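PDB 2H8O: geranyltranstransferase from Agrobacterium tumefaciens, which probably catalyses the chain-elongating condensation of geranyl diphosphate with isopentenyl diphosphate to give farnesyl diphosphate, as farnesyl diphosphate synthases do. Local coordinates for residues N72-E75 and A76-H79; Q139-V142 and H143-F146; E311-A314 and P315-E318. All coordinates share one frame; numbering follows the deposited sequence.

Contact 1 (N72-E75 and A76-H79); sequences NLLE and AMRH
The backbone N of H79 reaches back one turn to the carbonyl oxygen of E75, 2.9 Å from N to O, the shortest of four successive i to i+4 bonds that make 72-79 a regular alpha-helix. On this scaffold side chains three and four residues apart meet along the helix. L74 and R78 form the closest of these pairs: the leucine turns its CG and CD2 to the guanidinium, with CD2 3.4 Å from R78 NH1, and CG lies over one face of the flat group, offset toward its rim. R78 can lie across the leucine because its chain runs extended from CG to NE, while L74 carries its CG anti to the main-chain N (chi1 -168°). NH1 itself is bonded to the carbonyl oxygen of L58, which helps fix the guanidinium. The helix, 71-82, belongs to the all-helical prenyl synthase fold and leads toward the GGKRLRP sequence, a motif that in this family probably contributes to binding the diphosphate of isopentenyl diphosphate. E75 leans past R78 without a salt bridge: OE2 stays 5.2 Å from R78 NH2, near enough for a mild electrostatic attraction at most, and it is E75 CG that comes closest, 4.1 Å from NH2. On the buried side, M77 SD lies 4.4 Å from L73 CG and 4.2 Å from L74 CD1. L73 and M77 also pack on I191 of the second subunit.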
loop_
_atom_site.group_PDB
_atom_site.type_symbol
_atom_site.label_atom_id
_atom_site.label_comp_id
_atom_site.label_asym_id
_atom_site.label_seq_id
_atom_site.Cartn_x
_atom_site.Cartn_y
_atom_site.Cartn_z
ATOM N N ASN A 72 19.524 0.212 -6.076
ATOM C CA ASN A 72 19.286 -1.217 -6.304
ATOM C C ASN A 72 17.799 -1.557 -6.172
ATOM O O ASN A 72 17.218 -2.238 -7.015
ATOM C CB ASN A 72 20.119 -2.091 -5.361
ATOM C CG ASN A 72 20.025 -3.556 -5.704
ATOM O OD1 ASN A 72 20.555 -4.003 -6.729
ATOM N ND2 ASN A 72 19.314 -4.317 -4.870
ATOM N N LEU A 73 17.174 -1.061 -5.113
ATOM C CA LEU A 73 15.731 -1.274 -4.934
ATOM C C LEU A 73 14.934 -0.672 -6.094
ATOM O O LEU A 73 13.992 -1.275 -6.609
ATOM C CB LEU A 73 15.272 -0.678 -3.609
ATOM C CG LEU A 73 13.776 -0.847 -3.315
ATOM C CD1 LEU A 73 13.375 -2.318 -3.357
ATOM C CD2 LEU A 73 13.440 -0.194 -1.964
ATOM N N LEU A 74 15.307 0.529 -6.514
ATOM C CA LEU A 74 14.651 1.175 -7.646
ATOM C C LEU A 74 14.809 0.352 -8.928
ATOM O O LEU A 74 13.872 0.178 -9.669
ATOM C CB LEU A 74 15.183 2.607 -7.790
ATOM C CG LEU A 74 14.468 3.585 -8.703
ATOM C CD1 LEU A 74 13.018 3.706 -8.313
ATOM C CD2 LEU A 74 15.175 4.954 -8.681
ATOM N N GLU A 75 15.996 -0.193 -9.180
ATOM C CA GLU A 75 16.191 -1.086 -10.337
ATOM C C GLU A 75 15.267 -2.316 -10.275
ATOM O O GLU A 75 14.744 -2.753 -11.295
ATOM C CB GLU A 75 17.662 -1.517 -10.416
ATOM C CG GLU A 75 18.593 -0.415 -10.881
ATOM C CD GLU A 75 20.054 -0.823 -10.866
ATOM O OE1 GLU A 75 20.362 -2.008 -10.586
ATOM O OE2 GLU A 75 20.925 0.055 -11.135
ATOM N N ALA A 76 15.090 -2.868 -9.078
ATOM C CA ALA A 76 14.223 -4.030 -8.878
ATOM C C ALA A 76 12.771 -3.688 -9.181
ATOM O O ALA A 76 12.051 -4.482 -9.810
ATOM C CB ALA A 76 14.380 -4.585 -7.447
ATOM N N MET A 77 12.340 -2.502 -8.729
ATOM C CA MET A 77 11.002 -1.992 -9.035
ATOM C C MET A 77 10.824 -1.856 -10.550
ATOM O O MET A 77 9.815 -2.282 -11.090
ATOM C CB MET A 77 10.723 -0.646 -8.343
ATOM C CG MET A 77 10.748 -0.689 -6.799
ATOM S SD MET A 77 10.781 0.968 -5.965
ATOM C CE MET A 77 9.112 1.557 -6.377
ATOM N N ARG A 78 11.784 -1.228 -11.229
ATOM C CA ARG A 78 11.720 -1.096 -12.677
ATOM C C ARG A 78 11.646 -2.454 -13.373
ATOM O O ARG A 78 10.896 -2.623 -14.351
ATOM C CB ARG A 78 12.916 -0.327 -13.199
ATOM C CG ARG A 78 12.981 1.138 -12.816
ATOM C CD ARG A 78 14.306 1.728 -13.262
ATOM N NE ARG A 78 14.464 3.101 -12.793
ATOM C CZ ARG A 78 15.611 3.652 -12.410
ATOM N NH1 ARG A 78 15.624 4.917 -12.008
ATOM N NH2 ARG A 78 16.758 2.962 -12.443
ATOM N N HIS A 79 12.412 -3.422 -12.870
ATOM C CA HIS A 79 12.402 -4.767 -13.436
ATOM C C HIS A 79 11.008 -5.379 -13.288
ATOM O O HIS A 79 10.485 -6.001 -14.213
ATOM C CB HIS A 79 13.458 -5.665 -12.786
ATOM C CG HIS A 79 13.662 -6.957 -13.521
ATOM N ND1 HIS A 79 14.335 -7.028 -14.721
ATOM C CD2 HIS A 79 13.236 -8.216 -13.253
ATOM C CE1 HIS A 79 14.341 -8.281 -15.145
ATOM N NE2 HIS A 79 13.689 -9.023 -14.267
#

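Contact 2 (Q139-V142 and H143-F146)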
loop_
_atom_site.group_PDB
_atom_site.type_symbol
_atom_site.label_atom_id
_atom_site.label_comp_id
_atom_site.label_asym_id
_atom_site.label_seq_id
_atom_site.Cartn_x
_atom_site.Cartn_y
_atom_site.Cartn_z
ATOM N N GLN A 139 11.961 -13.493 -18.967
ATOM C CA GLN A 139 13.009 -12.826 -18.191
ATOM C C GLN A 139 13.072 -13.383 -16.766
ATOM O O GLN A 139 12.078 -13.893 -16.254
ATOM C CB GLN A 139 12.723 -11.324 -18.111
ATOM C CG GLN A 139 12.838 -10.561 -19.444
ATOM C CD GLN A 139 14.095 -9.694 -19.554
ATOM O OE1 GLN A 139 14.830 -9.482 -18.577
ATOM N NE2 GLN A 139 14.351 -9.195 -20.766
ATOM N N PRO A 140 14.220 -13.235 -16.097
ATOM C CA PRO A 140 14.289 -13.665 -14.707
ATOM C C PRO A 140 13.287 -12.875 -13.873
ATOM O O PRO A 140 13.035 -11.705 -14.131
ATOM C CB PRO A 140 15.724 -13.325 -14.287
ATOM C CG PRO A 140 16.181 -12.316 -15.284
ATOM C CD PRO A 140 15.482 -12.624 -16.544
ATOM N N THR A 141 12.697 -13.542 -12.904
ATOM C CA THR A 141 11.851 -12.857 -11.953
ATOM C C THR A 141 12.704 -11.974 -11.034
ATOM O O THR A 141 13.912 -12.089 -10.963
ATOM C CB THR A 141 11.026 -13.858 -11.151
ATOM O OG1 THR A 141 11.876 -14.896 -10.684
ATOM C CG2 THR A 141 9.925 -14.474 -12.017
ATOM N N VAL A 142 12.053 -11.061 -10.321
ATOM C CA VAL A 142 12.799 -10.086 -9.536
ATOM C C VAL A 142 13.674 -10.759 -8.482
ATOM O O VAL A 142 14.815 -10.345 -8.294
ATOM C CB VAL A 142 11.869 -9.004 -8.909
ATOM C CG1 VAL A 142 12.640 -8.113 -7.937
ATOM C CG2 VAL A 142 11.233 -8.181 -10.009
ATOM N N HIS A 143 13.175 -11.801 -7.814
ATOM C CA HIS A 143 13.971 -12.450 -6.747
ATOM C C HIS A 143 15.168 -13.218 -7.309
ATOM O O HIS A 143 16.162 -13.405 -6.612
ATOM C CB HIS A 143 13.131 -13.363 -5.827
ATOM C CG HIS A 143 12.463 -14.492 -6.537
ATOM N ND1 HIS A 143 11.269 -14.325 -7.200
ATOM C CD2 HIS A 143 12.818 -15.792 -6.710
ATOM C CE1 HIS A 143 10.912 -15.473 -7.748
ATOM N NE2 HIS A 143 11.830 -16.379 -7.468
ATOM N N ARG A 144 15.067 -13.635 -8.565
ATOM C CA ARG A 144 16.174 -14.317 -9.255
ATOM C C ARG A 144 17.237 -13.333 -9.732
ATOM O O ARG A 144 18.430 -13.577 -9.546
ATOM C CB ARG A 144 15.637 -15.142 -10.424
ATOM C CG ARG A 144 14.737 -16.271 -9.975
ATOM C CD ARG A 144 15.523 -17.465 -9.538
ATOM N NE ARG A 144 16.197 -18.057 -10.689
ATOM C CZ ARG A 144 17.017 -19.102 -10.641
ATOM N NH1 ARG A 144 17.284 -19.702 -9.482
ATOM N NH2 ARG A 144 17.572 -19.547 -11.758
ATOM N N LYS A 145 16.824 -12.223 -10.334
ATOM C CA LYS A 145 17.769 -11.202 -10.801
ATOM C C LYS A 145 18.438 -10.427 -9.647
ATOM O O LYS A 145 19.615 -10.044 -9.731
ATOM C CB LYS A 145 17.058 -10.242 -11.763
ATOM C CG LYS A 145 17.951 -9.155 -12.342
ATOM C CD LYS A 145 17.278 -8.449 -13.505
ATOM C CE LYS A 145 18.226 -7.416 -14.148
ATOM N NZ LYS A 145 19.274 -8.029 -15.017
ATOM N N PHE A 146 17.689 -10.209 -8.569
ATOM C CA PHE A 146 18.181 -9.535 -7.371
ATOM C C PHE A 146 18.273 -10.585 -6.265
ATOM O O PHE A 146 19.140 -11.467 -6.314
ATOM C CB PHE A 146 17.271 -8.331 -7.032
ATOM C CG PHE A 146 17.250 -7.300 -8.130
ATOM C CD1 PHE A 146 18.128 -6.231 -8.117
ATOM C CD2 PHE A 146 16.411 -7.458 -9.224
ATOM C CE1 PHE A 146 18.146 -5.314 -9.161
ATOM C CE2 PHE A 146 16.420 -6.544 -10.269
ATOM C CZ PHE A 146 17.289 -5.464 -10.230
#
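T141 and H143 send their side chains the same way, side by side, and this puts the threonine hydroxyl over one face of the imidazole, with OG1 3.1 Å from H143 CE1. Both residues hold the first side-chain atom between the main-chain N and carbonyl carbon (chi1 48° for T141, 60° for H143), a crowded position that turns the ring back over the threonine. R144 crosses from the neighbouring position, its CG 3.3 Å from the same OG1. T141 is the N-cap residue of helix 142-145, yet its hydroxyl makes no capping bond and instead bonds to the carbonyl oxygen of D133. Its own carbonyl oxygen receives K145 N at 3.0 Å, and R144 N more weakly. At the other end of this single turn, F146 N bonds to V142 O at 2.9 Å, and the same oxygen lies near the plane of the phenyl ring, at its edge, 3.4 Å from F146 CD2. V142 CG1 meets F146 CD2 at 4.0 Å. H143 also packs on D126 and P128 of the family's first aspartate-rich motif. The turn follows directly on the hairpin of strands 135-136 and 139-140, wedged between helix 71-82, touched by V142 and K145, and helix 148-167, where V142 and H143 meet A151.

Contact 3 (E311-A314 and P315-E318); sequences ELLA and PYGE
Y316 swings its ring back beside L313, the phenol carbon CE2 coming within 4.3 Å of L313 CD2. The tyrosine's CG is anti to its own carbonyl carbon (chi1 -58°), which brings the ring alongside the chain and sets its edge against L313 O, with CD2 3.5 Å from that oxygen. At the ring's far end its OH is hydrogen-bonded to E243 OE2 on helix 241-267, where L313 also packs on F250. After helix 295-312 the chain tightens into 3-10 turns: Y316 N bonds to L313 O at 3.1 Å and G317 N to A314 O at 3.0 Å. Both donors lie above the carbonyl planes, as in tight 3-10 turns. P315 probably contributes to the change because it has no N-H to give E311 O, as an alpha-helix would need; its CD lies 3.5 Å from L312 O, which takes a hydrogen bond from R246 NH1. P315 CD also sits close to A314 CB, at 3.5 Å, as the peptide link between them largely dictates. G317 then adopts a positive phi of 59°, a conformation easy for a residue with no side chain, and the chain turns off toward helix 321-331.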
loop_
_atom_site.group_PDB
_atom_site.type_symbol
_atom_site.label_atom_id
_atom_site.label_comp_id
_atom_site.label_asym_id
_atom_site.label_seq_id
_atom_site.Cartn_x
_atom_site.Cartn_y
_atom_site.Cartn_z
ATOM N N GLU A 311 -23.891 -4.593 -24.402
ATOM C CA GLU A 311 -25.178 -3.987 -24.139
ATOM C C GLU A 311 -25.065 -2.888 -23.071
ATOM O O GLU A 311 -25.768 -1.874 -23.142
ATOM C CB GLU A 311 -26.189 -5.066 -23.727
ATOM C CG GLU A 311 -27.622 -4.655 -23.838
ATOM C CD GLU A 311 -28.608 -5.836 -23.684
ATOM O OE1 GLU A 311 -29.802 -5.586 -23.397
ATOM O OE2 GLU A 311 -28.191 -7.017 -23.828
ATOM N N LEU A 312 -24.179 -3.078 -22.089
ATOM C CA LEU A 312 -24.004 -2.083 -21.039
ATOM C C LEU A 312 -23.546 -0.755 -21.586
ATOM O O LEU A 312 -23.895 0.280 -21.052
ATOM C CB LEU A 312 -23.008 -2.553 -19.968
ATOM C CG LEU A 312 -23.543 -3.590 -18.993
ATOM C CD1 LEU A 312 -22.400 -4.310 -18.245
ATOM C CD2 LEU A 312 -24.508 -2.921 -18.005
ATOM N N LEU A 313 -22.745 -0.782 -22.650
ATOM C CA LEU A 313 -22.204 0.455 -23.196
ATOM C C LEU A 313 -22.954 0.972 -24.414
ATOM O O LEU A 313 -22.536 1.970 -25.014
ATOM C CB LEU A 313 -20.732 0.255 -23.559
ATOM C CG LEU A 313 -19.828 -0.107 -22.383
ATOM C CD1 LEU A 313 -18.334 0.018 -22.797
ATOM C CD2 LEU A 313 -20.121 0.712 -21.108
ATOM N N ALA A 314 -24.058 0.317 -24.759
ATOM C CA ALA A 314 -24.896 0.719 -25.883
ATOM C C ALA A 314 -25.241 2.198 -25.861
ATOM O O ALA A 314 -25.216 2.843 -26.917
ATOM C CB ALA A 314 -26.182 -0.110 -25.901
ATOM N N PRO A 315 -25.580 2.752 -24.681
ATOM C CA PRO A 315 -26.024 4.154 -24.698
ATOM C C PRO A 315 -24.988 5.173 -25.184
ATOM O O PRO A 315 -25.364 6.286 -25.558
ATOM C CB PRO A 315 -26.383 4.428 -23.231
ATOM C CG PRO A 315 -26.672 3.096 -22.661
ATOM C CD PRO A 315 -25.679 2.183 -23.325
ATOM N N TYR A 316 -23.708 4.803 -25.186
ATOM C CA TYR A 316 -22.642 5.701 -25.634
ATOM C C TYR A 316 -22.371 5.634 -27.131
ATOM O O TYR A 316 -21.542 6.395 -27.622
ATOM C CB TYR A 316 -21.345 5.422 -24.861
ATOM C CG TYR A 316 -21.543 5.575 -23.384
ATOM C CD1 TYR A 316 -21.472 6.824 -22.770
ATOM C CD2 TYR A 316 -21.835 4.468 -22.598
ATOM C CE1 TYR A 316 -21.688 6.958 -21.395
ATOM C CE2 TYR A 316 -22.050 4.594 -21.242
ATOM C CZ TYR A 316 -21.985 5.839 -20.649
ATOM O OH TYR A 316 -22.208 5.916 -19.292
ATOM N N GLY A 317 -23.058 4.740 -27.848
ATOM C CA GLY A 317 -22.922 4.639 -29.301
ATOM C C GLY A 317 -21.509 4.333 -29.767
ATOM O O GLY A 317 -20.800 3.550 -29.137
ATOM N N GLU A 318 -21.097 4.978 -30.859
ATOM C CA GLU A 318 -19.795 4.702 -31.476
ATOM C C GLU A 318 -18.629 4.932 -30.534
ATOM O O GLU A 318 -17.551 4.344 -30.694
ATOM C CB GLU A 318 -19.584 5.603 -32.704
ATOM C CG GLU A 318 -20.666 5.555 -33.752
ATOM C CD GLU A 318 -20.701 4.257 -34.524
ATOM O OE1 GLU A 318 -20.093 3.265 -34.060
ATOM O OE2 GLU A 318 -21.340 4.245 -35.605
#

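Overall arrangement
Contacts 1 and 2 form one neighbourhood, with centres 11 Å apart. H79 reaches from the helix of contact 1 to the hairpin end of contact 2, its NE2 2.8 Å from P140 O, and the ring of F146 comes back against the same helix, CZ 3.6 Å from A76 N. Contact 2 touches the first aspartate-rich motif, which in this family binds magnesium and the allylic diphosphate, so contact 2 probably borders the active site, with contact 1 packed behind it through H79 and F146. Contact 3 is a surface turn on the opposite side of the chain's centre, with its centre 41 Å from that of contact 1 and 43 Å from that of contact 2. It joins two late helices and touches neither of the other contacts.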